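Local structure of ABC transporter, ATP binding protein (Sulfolobus solfataricus, 1OXX) at residues A[1-6]-A[61-67]; A[30-36]-A[191-197]; A[87-93]-A[149-154]. The protein hydrolyses ATP as the energy-coupling subunit of an ABC transporter that takes up glucose. The protein carries 1 engineered substitution. One frame throughout, in Å; residues are numbered along the deposited sequence.

Contact 1: A[1-6]-A[61-67]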
loop_
_atom_site.group_PDB
_atom_site.type_symbol
_atom_site.label_atom_id
_atom_site.label_comp_id
_atom_site.label_asym_id
_atom_site.label_seq_id
_atom_site.Cartn_x
_atom_site.Cartn_y
_atom_site.Cartn_z
ATOM N N MET A 1 -10.007 -10.887 14.853
ATOM C CA MET A 1 -11.032 -10.978 15.930
ATOM C C MET A 1 -12.416 -10.555 15.457
ATOM O O MET A 1 -13.408 -10.759 16.161
ATOM C CB MET A 1 -10.608 -10.121 17.118
ATOM C CG MET A 1 -9.410 -10.662 17.842
ATOM S SD MET A 1 -8.756 -9.484 19.021
ATOM C CE MET A 1 -10.101 -9.303 20.089
ATOM N N VAL A 2 -12.482 -9.889 14.309
ATOM C CA VAL A 2 -13.769 -9.576 13.706
ATOM C C VAL A 2 -13.755 -9.764 12.198
ATOM O O VAL A 2 -12.777 -9.457 11.540
ATOM C CB VAL A 2 -14.146 -8.129 14.026
ATOM C CG1 VAL A 2 -13.080 -7.173 13.473
ATOM C CG2 VAL A 2 -15.531 -7.779 13.524
ATOM N N ARG A 3 -14.845 -10.292 11.660
ATOM C CA ARG A 3 -15.015 -10.442 10.226
ATOM C C ARG A 3 -15.662 -9.180 9.682
ATOM O O ARG A 3 -16.611 -8.679 10.265
ATOM C CB ARG A 3 -15.990 -11.578 9.934
ATOM C CG ARG A 3 -15.473 -12.978 9.987
ATOM C CD ARG A 3 -16.419 -13.959 9.267
ATOM N NE ARG A 3 -16.039 -14.200 7.873
ATOM C CZ ARG A 3 -16.844 -14.079 6.817
ATOM N NH1 ARG A 3 -18.106 -13.686 6.960
ATOM N NH2 ARG A 3 -16.384 -14.347 5.603
ATOM N N ILE A 4 -15.195 -8.679 8.545
ATOM C CA ILE A 4 -15.789 -7.499 7.948
ATOM C C ILE A 4 -16.371 -7.848 6.590
ATOM O O ILE A 4 -15.637 -8.306 5.689
ATOM C CB ILE A 4 -14.760 -6.384 7.787
ATOM C CG1 ILE A 4 -14.018 -6.123 9.107
ATOM C CG2 ILE A 4 -15.438 -5.107 7.285
ATOM C CD1 ILE A 4 -14.896 -5.685 10.251
ATOM N N ILE A 5 -17.668 -7.630 6.424
ATOM C CA ILE A 5 -18.336 -7.853 5.149
ATOM C C ILE A 5 -18.691 -6.500 4.575
ATOM O O ILE A 5 -19.479 -5.765 5.163
ATOM C CB ILE A 5 -19.633 -8.693 5.259
ATOM C CG1 ILE A 5 -19.319 -10.121 5.686
ATOM C CG2 ILE A 5 -20.366 -8.691 3.924
ATOM C CD1 ILE A 5 -20.557 -11.002 5.755
ATOM N N VAL A 6 -18.087 -6.187 3.430
ATOM C CA VAL A 6 -18.336 -4.980 2.668
ATOM C C VAL A 6 -19.216 -5.429 1.504
ATOM O O VAL A 6 -18.735 -6.152 0.646
ATOM C CB VAL A 6 -17.018 -4.385 2.162
ATOM C CG1 VAL A 6 -17.258 -3.105 1.370
ATOM C CG2 VAL A 6 -16.082 -4.109 3.321
ATOM N N GLU A 61 -24.091 -2.019 2.163
ATOM C CA GLU A 61 -24.109 -2.380 3.571
ATOM C C GLU A 61 -22.743 -2.813 4.094
ATOM O O GLU A 61 -21.934 -3.362 3.351
ATOM C CB GLU A 61 -25.106 -3.523 3.764
ATOM C CG GLU A 61 -26.520 -3.184 3.289
ATOM C CD GLU A 61 -26.745 -3.428 1.802
ATOM O OE1 GLU A 61 -26.267 -4.458 1.275
ATOM O OE2 GLU A 61 -27.418 -2.596 1.158
ATOM N N LEU A 62 -22.527 -2.598 5.386
ATOM C CA LEU A 62 -21.286 -2.975 6.044
ATOM C C LEU A 62 -21.611 -3.734 7.316
ATOM O O LEU A 62 -22.406 -3.256 8.115
ATOM C CB LEU A 62 -20.492 -1.716 6.373
ATOM C CG LEU A 62 -19.157 -1.901 7.103
ATOM C CD1 LEU A 62 -18.179 -2.649 6.229
ATOM C CD2 LEU A 62 -18.574 -0.562 7.527
ATOM N N TYR A 63 -21.020 -4.914 7.480
ATOM C CA TYR A 63 -21.250 -5.762 8.645
ATOM C C TYR A 63 -19.948 -6.035 9.384
ATOM O O TYR A 63 -18.918 -6.261 8.756
ATOM C CB TYR A 63 -21.834 -7.119 8.223
ATOM C CG TYR A 63 -23.152 -7.031 7.511
ATOM C CD1 TYR A 63 -23.208 -6.747 6.157
ATOM C CD2 TYR A 63 -24.347 -7.228 8.188
ATOM C CE1 TYR A 63 -24.407 -6.670 5.501
ATOM C CE2 TYR A 63 -25.554 -7.149 7.528
ATOM C CZ TYR A 63 -25.567 -6.863 6.188
ATOM O OH TYR A 63 -26.762 -6.779 5.496
ATOM N N PHE A 64 -20.018 -6.057 10.710
ATOM C CA PHE A 64 -18.914 -6.492 11.565
ATOM C C PHE A 64 -19.454 -7.764 12.186
ATOM O O PHE A 64 -20.441 -7.719 12.914
ATOM C CB PHE A 64 -18.591 -5.448 12.648
ATOM C CG PHE A 64 -17.693 -4.324 12.189
ATOM C CD1 PHE A 64 -17.762 -3.796 10.915
ATOM C CD2 PHE A 64 -16.776 -3.773 13.074
ATOM C CE1 PHE A 64 -16.920 -2.727 10.537
ATOM C CE2 PHE A 64 -15.933 -2.741 12.680
ATOM C CZ PHE A 64 -16.021 -2.215 11.414
ATOM N N ASP A 65 -18.836 -8.896 11.863
ATOM C CA ASP A 65 -19.415 -10.203 12.188
ATOM C C ASP A 65 -20.811 -10.211 11.520
ATOM O O ASP A 65 -20.873 -9.937 10.321
ATOM C CB ASP A 65 -19.373 -10.461 13.682
ATOM C CG ASP A 65 -17.955 -10.722 14.177
ATOM O OD1 ASP A 65 -17.071 -11.111 13.363
ATOM O OD2 ASP A 65 -17.633 -10.569 15.373
ATOM N N ASP A 66 -21.913 -10.499 12.200
ATOM C CA ASP A 66 -23.168 -10.389 11.453
ATOM C C ASP A 66 -23.920 -9.140 11.819
ATOM O O ASP A 66 -25.117 -9.055 11.541
ATOM C CB ASP A 66 -24.151 -11.532 11.642
ATOM C CG ASP A 66 -23.896 -12.343 12.891
ATOM O OD1 ASP A 66 -24.583 -13.367 13.086
ATOM O OD2 ASP A 66 -23.116 -11.968 13.793
ATOM N N ARG A 67 -23.247 -8.173 12.419
ATOM C CA ARG A 67 -23.953 -6.990 12.867
ATOM C C ARG A 67 -23.874 -5.910 11.795
ATOM O O ARG A 67 -22.795 -5.558 11.333
ATOM C CB ARG A 67 -23.444 -6.491 14.232
ATOM C CG ARG A 67 -22.775 -7.644 14.987
ATOM C CD ARG A 67 -22.015 -7.212 16.256
ATOM N NE ARG A 67 -20.603 -7.017 15.947
ATOM C CZ ARG A 67 -19.643 -7.865 16.269
ATOM N NH1 ARG A 67 -19.921 -8.967 16.953
ATOM N NH2 ARG A 67 -18.393 -7.605 15.920
HETATM O O HOH W 1 -15.928 -9.745 16.935
HETATM O O HOH W 2 -19.571 -12.537 8.774
#
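In the conformer described, the CD1 methyl of Ile4 stands over the centre of one face of the Phe64 ring, 3.5 Å from its centroid, a CH-pi contact that the second conformer may not keep. The Tyr63 ring instead turns its edge to Ile5 O. Both aromatics belong to strand 61-64, paired antiparallel with strand 4-6 in the antiparallel beta subdomain of the ABC-ATPase; on the buried face Arg82 makes a cation-pi contact with Phe64, and Ile51 of helix 41-52 also packs there. Ile4, Val6, Leu62 and Phe64 share that face: Leu62 CG, opposite the backbone N (chi1 179°), lets CD1 lean against Ile4 CG2 (3.8 Å) and Val6 CG2 (3.9 Å). On the other, Ile5 CB meets Tyr63 CB at 4.0 Å, and these two residues form the hydrogen-bonded pair. Beyond Phe64 the chain makes a type II' turn to Arg67, and Asp65, at its second position, grips Arg3 twice. Its N donates to Arg3 O (2.7 Å), and its OD1 accepts a bond from Arg3 N at 2.9 Å, almost straight (176°), met on the syn side but 34° out of the carboxylate plane.

Contact 2: A[30-36]-A[191-197]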
loop_
_atom_site.group_PDB
_atom_site.type_symbol
_atom_site.label_atom_id
_atom_site.label_comp_id
_atom_site.label_asym_id
_atom_site.label_seq_id
_atom_site.Cartn_x
_atom_site.Cartn_y
_atom_site.Cartn_z
ATOM N N ASN A 30 -11.647 -12.887 10.048
ATOM C CA ASN A 30 -11.206 -12.637 11.397
ATOM C C ASN A 30 -9.699 -12.803 11.499
ATOM O O ASN A 30 -9.147 -13.856 11.153
ATOM C CB ASN A 30 -11.931 -13.636 12.321
ATOM C CG ASN A 30 -11.566 -13.479 13.777
ATOM O OD1 ASN A 30 -12.446 -13.427 14.637
ATOM N ND2 ASN A 30 -10.274 -13.435 14.069
ATOM N N GLY A 31 -9.028 -11.750 11.961
ATOM C CA GLY A 31 -7.597 -11.778 12.186
ATOM C C GLY A 31 -6.757 -11.580 10.937
ATOM O O GLY A 31 -5.523 -11.668 10.987
ATOM N N GLU A 32 -7.416 -11.323 9.818
ATOM C CA GLU A 32 -6.701 -11.132 8.564
ATOM C C GLU A 32 -6.010 -9.771 8.503
ATOM O O GLU A 32 -6.494 -8.805 9.061
ATOM C CB GLU A 32 -7.655 -11.314 7.377
ATOM C CG GLU A 32 -6.958 -11.252 6.016
ATOM C CD GLU A 32 -7.860 -11.624 4.850
ATOM O OE1 GLU A 32 -9.081 -11.425 4.940
ATOM O OE2 GLU A 32 -7.336 -12.125 3.822
ATOM N N ARG A 33 -4.846 -9.735 7.846
ATOM C CA ARG A 33 -4.114 -8.517 7.560
ATOM C C ARG A 33 -4.415 -8.177 6.103
ATOM O O ARG A 33 -3.915 -8.836 5.180
ATOM C CB ARG A 33 -2.615 -8.728 7.784
ATOM C CG ARG A 33 -2.258 -9.074 9.227
ATOM C CD ARG A 33 -0.780 -9.369 9.458
ATOM N NE ARG A 33 -0.069 -9.694 8.224
ATOM C CZ ARG A 33 1.241 -9.906 8.150
ATOM N NH1 ARG A 33 1.990 -9.849 9.244
ATOM N NH2 ARG A 33 1.805 -10.180 6.982
ATOM N N PHE A 34 -5.288 -7.198 5.918
ATOM C CA PHE A 34 -5.752 -6.784 4.613
ATOM C C PHE A 34 -5.266 -5.394 4.274
ATOM O O PHE A 34 -5.294 -4.496 5.102
ATOM C CB PHE A 34 -7.277 -6.820 4.550
ATOM C CG PHE A 34 -7.827 -6.798 3.164
ATOM C CD1 PHE A 34 -8.024 -7.977 2.471
ATOM C CD2 PHE A 34 -8.158 -5.618 2.545
ATOM C CE1 PHE A 34 -8.522 -7.966 1.208
ATOM C CE2 PHE A 34 -8.654 -5.607 1.256
ATOM C CZ PHE A 34 -8.837 -6.787 0.598
ATOM N N GLY A 35 -4.815 -5.221 3.050
ATOM C CA GLY A 35 -4.399 -3.913 2.597
ATOM C C GLY A 35 -5.179 -3.401 1.399
ATOM O O GLY A 35 -5.757 -4.173 0.638
ATOM N N ILE A 36 -5.198 -2.079 1.247
ATOM C CA ILE A 36 -5.745 -1.441 0.064
ATOM C C ILE A 36 -4.677 -0.513 -0.533
ATOM O O ILE A 36 -4.077 0.314 0.186
ATOM C CB ILE A 36 -7.027 -0.625 0.396
ATOM C CG1 ILE A 36 -8.162 -1.516 0.931
ATOM C CG2 ILE A 36 -7.496 0.111 -0.811
ATOM C CD1 ILE A 36 -8.879 -2.295 -0.131
ATOM N N GLY A 191 -3.923 -10.533 17.691
ATOM C CA GLY A 191 -4.764 -11.281 16.774
ATOM C C GLY A 191 -5.872 -10.454 16.154
ATOM O O GLY A 191 -6.822 -11.009 15.608
ATOM N N VAL A 192 -5.749 -9.131 16.229
ATOM C CA VAL A 192 -6.773 -8.250 15.672
ATOM C C VAL A 192 -6.817 -8.349 14.146
ATOM O O VAL A 192 -5.815 -8.580 13.497
ATOM C CB VAL A 192 -6.514 -6.761 16.011
ATOM C CG1 VAL A 192 -6.705 -6.492 17.500
ATOM C CG2 VAL A 192 -5.147 -6.337 15.566
ATOM N N THR A 193 -7.995 -8.155 13.587
ATOM C CA THR A 193 -8.110 -7.941 12.166
ATOM C C THR A 193 -7.403 -6.612 11.911
ATOM O O THR A 193 -7.449 -5.683 12.733
ATOM C CB THR A 193 -9.575 -7.877 11.789
ATOM O OG1 THR A 193 -10.215 -9.119 12.133
ATOM C CG2 THR A 193 -9.774 -7.714 10.257
ATOM N N LEU A 194 -6.767 -6.492 10.754
ATOM C CA LEU A 194 -6.007 -5.293 10.467
ATOM C C LEU A 194 -6.286 -4.852 9.043
ATOM O O LEU A 194 -6.269 -5.677 8.123
ATOM C CB LEU A 194 -4.519 -5.574 10.640
ATOM C CG LEU A 194 -3.609 -4.382 10.370
ATOM C CD1 LEU A 194 -2.286 -4.517 11.082
ATOM C CD2 LEU A 194 -3.408 -4.218 8.878
ATOM N N LEU A 195 -6.525 -3.560 8.848
ATOM C CA LEU A 195 -6.729 -3.006 7.524
ATOM C C LEU A 195 -5.774 -1.824 7.404
ATOM O O LEU A 195 -5.804 -0.901 8.230
ATOM C CB LEU A 195 -8.159 -2.523 7.309
ATOM C CG LEU A 195 -8.473 -1.799 5.992
ATOM C CD1 LEU A 195 -8.310 -2.707 4.800
ATOM C CD2 LEU A 195 -9.883 -1.204 6.014
ATOM N N VAL A 196 -4.950 -1.848 6.369
ATOM C CA VAL A 196 -4.001 -0.764 6.129
ATOM C C VAL A 196 -4.233 -0.232 4.733
ATOM O O VAL A 196 -4.372 -1.006 3.782
ATOM C CB VAL A 196 -2.549 -1.225 6.305
ATOM C CG1 VAL A 196 -2.236 -2.378 5.384
ATOM C CG2 VAL A 196 -1.562 -0.065 6.045
ATOM N N VAL A 197 -4.319 1.085 4.611
ATOM C CA VAL A 197 -4.404 1.712 3.302
ATOM C C VAL A 197 -3.195 2.617 3.153
ATOM O O VAL A 197 -2.788 3.298 4.100
ATOM C CB VAL A 197 -5.719 2.485 3.059
ATOM C CG1 VAL A 197 -6.917 1.627 3.414
ATOM C CG2 VAL A 197 -5.738 3.780 3.834
#
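Leu195 CD1 is a bump set against Phe34 and Ile36: it lies 3.7 Å from Phe34 CD2, at the edge of the ring, and 4.1 Å from Ile36 CG1, so that it fills the dip between two side chains of the neighbouring strand while resting above Phe34 O. Leu195 reaches it with CG opposite the backbone N (chi1 175°), and the bend at chi2 then leans CD1 across toward strand 33-36. Farther along the same face Val197 CG1 stands beside Ile36 CB at 3.8 Å, the two side chains running the same way. The reverse face is shaped differently. Gly35 has no side chain, and Val196 CG1 lies against its backbone, 3.8 Å from Gly35 CA. The backbones run parallel, in a ladder in which Phe34 N and Ile36 N give to Leu194 O and Val196 O, and Leu194 N and Val196 N to Glu32 O and Phe34 O. Just ahead of strand 33-36, Gly31, with positive phi, carries its CA close to Gly191 O, and its N donates to Thr193 OG1 (2.9 Å, 164°). That hydroxyl also bonds to Val2 O, while Thr193 CG2 lies over Glu32 O at 3.7 Å. With a valine in place of Thr193, Gly31 N would probably be left without its acceptor and Val2 O without its hydroxyl partner, at a point where three segments meet. Glu32 is salt-bridged to Arg210; in the conformer described, Arg33 reaches Asp209. Phe47 of helix 41-52 covers Ile36 and Leu195. Adjacent parallel strands of this kind, one running straight into the Walker A P-loop, form the core sheet of P-loop NTPases, here that of the ABC-ATPase domain.

Contact 3: A[87-93]-A[149-154]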
loop_
_atom_site.group_PDB
_atom_site.type_symbol
_atom_site.label_atom_id
_atom_site.label_comp_id
_atom_site.label_asym_id
_atom_site.label_seq_id
_atom_site.Cartn_x
_atom_site.Cartn_y
_atom_site.Cartn_z
ATOM N N VAL A 87 -5.048 4.449 13.658
ATOM C CA VAL A 87 -3.751 5.113 13.540
ATOM C C VAL A 87 -3.823 5.776 12.187
ATOM O O VAL A 87 -3.604 5.123 11.167
ATOM C CB VAL A 87 -2.585 4.155 13.546
ATOM C CG1 VAL A 87 -1.295 4.928 13.368
ATOM C CG2 VAL A 87 -2.567 3.362 14.843
ATOM N N PHE A 88 -4.160 7.052 12.187
ATOM C CA PHE A 88 -4.399 7.786 10.950
ATOM C C PHE A 88 -3.447 8.954 10.916
ATOM O O PHE A 88 -3.349 9.703 11.882
ATOM C CB PHE A 88 -5.822 8.347 10.904
ATOM C CG PHE A 88 -6.923 7.322 10.747
ATOM C CD1 PHE A 88 -6.663 5.990 10.495
ATOM C CD2 PHE A 88 -8.247 7.727 10.848
ATOM C CE1 PHE A 88 -7.694 5.093 10.339
ATOM C CE2 PHE A 88 -9.279 6.826 10.695
ATOM C CZ PHE A 88 -9.002 5.516 10.433
ATOM N N GLN A 89 -2.786 9.147 9.787
ATOM C CA GLN A 89 -1.848 10.253 9.658
ATOM C C GLN A 89 -2.532 11.571 10.033
ATOM O O GLN A 89 -1.911 12.452 10.633
ATOM C CB GLN A 89 -1.279 10.317 8.240
ATOM C CG GLN A 89 -0.238 11.423 8.072
ATOM C CD GLN A 89 0.506 11.362 6.750
ATOM O OE1 GLN A 89 1.735 11.453 6.723
ATOM N NE2 GLN A 89 -0.232 11.221 5.653
ATOM N N THR A 90 -3.818 11.685 9.710
ATOM C CA THR A 90 -4.591 12.897 9.973
ATOM C C THR A 90 -5.147 13.009 11.392
ATOM O O THR A 90 -5.781 14.016 11.721
ATOM C CB THR A 90 -5.767 12.991 8.991
ATOM O OG1 THR A 90 -6.538 11.787 9.046
ATOM C CG2 THR A 90 -5.269 13.048 7.551
ATOM N N TRP A 91 -4.953 11.976 12.212
ATOM C CA TRP A 91 -5.388 12.031 13.612
ATOM C C TRP A 91 -4.162 12.212 14.495
ATOM O O TRP A 91 -3.549 11.246 14.932
ATOM C CB TRP A 91 -6.127 10.760 14.031
ATOM C CG TRP A 91 -6.713 10.852 15.411
ATOM C CD1 TRP A 91 -7.043 11.996 16.083
ATOM C CD2 TRP A 91 -7.046 9.768 16.282
ATOM N NE1 TRP A 91 -7.575 11.690 17.310
ATOM C CE2 TRP A 91 -7.584 10.327 17.464
ATOM C CE3 TRP A 91 -6.950 8.374 16.186
ATOM C CZ2 TRP A 91 -8.017 9.545 18.538
ATOM C CZ3 TRP A 91 -7.380 7.602 17.248
ATOM C CH2 TRP A 91 -7.910 8.187 18.412
ATOM N N ALA A 92 -3.806 13.454 14.772
ATOM C CA ALA A 92 -2.584 13.719 15.516
ATOM C C ALA A 92 -2.763 13.580 17.023
ATOM O O ALA A 92 -3.862 13.430 17.538
ATOM C CB ALA A 92 -2.081 15.104 15.184
ATOM N N LEU A 93 -1.648 13.618 17.728
ATOM C CA LEU A 93 -1.716 13.646 19.178
ATOM C C LEU A 93 -2.145 15.049 19.607
ATOM O O LEU A 93 -1.902 16.021 18.896
ATOM C CB LEU A 93 -0.352 13.311 19.785
ATOM C CG LEU A 93 0.226 11.942 19.440
ATOM C CD1 LEU A 93 1.627 11.800 20.011
ATOM C CD2 LEU A 93 -0.688 10.859 19.978
ATOM N N VAL A 149 3.102 6.408 20.913
ATOM C CA VAL A 149 2.005 6.960 21.696
ATOM C C VAL A 149 0.703 6.884 20.904
ATOM O O VAL A 149 -0.338 6.551 21.447
ATOM C CB VAL A 149 2.299 8.404 22.104
ATOM C CG1 VAL A 149 1.093 9.038 22.762
ATOM C CG2 VAL A 149 3.489 8.410 23.020
ATOM N N ALA A 150 0.766 7.170 19.606
ATOM C CA ALA A 150 -0.416 7.092 18.754
ATOM C C ALA A 150 -0.942 5.653 18.686
ATOM O O ALA A 150 -2.161 5.419 18.712
ATOM C CB ALA A 150 -0.107 7.615 17.353
ATOM N N LEU A 151 -0.034 4.683 18.596
ATOM C CA LEU A 151 -0.449 3.293 18.593
ATOM C C LEU A 151 -1.035 2.901 19.955
ATOM O O LEU A 151 -2.044 2.223 20.013
ATOM C CB LEU A 151 0.728 2.406 18.241
ATOM C CG LEU A 151 0.471 0.937 17.984
ATOM C CD1 LEU A 151 -0.585 0.732 16.922
ATOM C CD2 LEU A 151 1.788 0.281 17.602
ATOM N N ALA A 152 -0.459 3.363 21.056
ATOM C CA ALA A 152 -0.988 3.068 22.378
ATOM C C ALA A 152 -2.395 3.621 22.516
ATOM O O ALA A 152 -3.278 2.972 23.094
ATOM C CB ALA A 152 -0.070 3.685 23.427
ATOM N N ARG A 153 -2.598 4.846 22.052
ATOM C CA ARG A 153 -3.937 5.444 22.068
ATOM C C ARG A 153 -4.946 4.562 21.321
ATOM O O ARG A 153 -6.074 4.359 21.772
ATOM C CB ARG A 153 -3.890 6.844 21.461
ATOM C CG ARG A 153 -5.207 7.531 21.466
ATOM C CD ARG A 153 -5.172 8.924 20.888
ATOM N NE ARG A 153 -4.678 8.940 19.527
ATOM C CZ ARG A 153 -4.434 10.043 18.841
ATOM N NH1 ARG A 153 -4.611 11.230 19.412
ATOM N NH2 ARG A 153 -3.970 9.964 17.605
ATOM N N ALA A 154 -4.538 4.041 20.170
ATOM C CA ALA A 154 -5.397 3.162 19.369
ATOM C C ALA A 154 -5.707 1.833 20.032
ATOM O O ALA A 154 -6.747 1.241 19.738
ATOM C CB ALA A 154 -4.760 2.906 18.046
#
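Arg153 leaves the helix fully extended through its first two torsions and bends at chi3 (58°), which lays its guanidinium flat on the indole of Trp91; the ring is brought to meet it by a first torsion that sets CG opposite the backbone N. The planes are 4° apart, and CZ stands 3.6 Å from the centroid of the six-membered ring, a cation-pi stack over the face. Leu93 CD2 covers the opposite face of the guanidinium, 3.9 Å above its plane, so the charged group is sandwiched between an aromatic and an aliphatic side chain. Two backbone carbonyls take up its edge. NH1 donates to Ala92 O at 3.0 Å and 166°, NH2 to Trp91 O at 3.0 Å in a more bent bond, and a weak third bond runs from NH2 to Ala92 O. Both oxygens lie in the guanidinium plane, although the nitrogens approach from above the carbonyl planes. Stack and bonds together fix the rotation of the group. Beside it, Leu93 CD2 also touches Val149 CG1 (3.8 Å), and Val87 CG2 rests against both Leu151 CD1 and Ala154 CB, each at 3.9 Å. Residues 87-93 hold Gln89, inferred to bind ATP and the glutamine of the Q-loop, while 149-154 lie on the helix that begins within the ABC signature motif. The contact thus ties the Q-loop to that helix. Val87 is bonded through its backbone to Leu163 and Asp165 of strand 161-165; Leu151 packs on Leu182 and Val186 of helix 176-190, and Val149 on Ala99 and Ile103 of helix 99-104.

In the fold
All three contacts belong to the ABC-ATPase domain. Contacts 1 and 2, their centres 13 Å apart, meet at Val2 O and Thr193 OG1 (2.7 Å), joining the chain just ahead of strand 4-13 to strand 193-198 of the central sheet. Contact 3 touches neither; its nearest atoms are about 7 Å from contact 2 and about 10 Å from contact 1. It meets contact 2 through the central sheet, where strand 161-165 separates 84-88 from 193-198. Measured between side chains, Ile36 of contact 2 is about 4 Å from Lys44, Val197 about 6 Å from Glu166 and, in contact 1, Val6 about 11 Å from Thr46; contact 3 contributes Gln89 to this inferred ATP site.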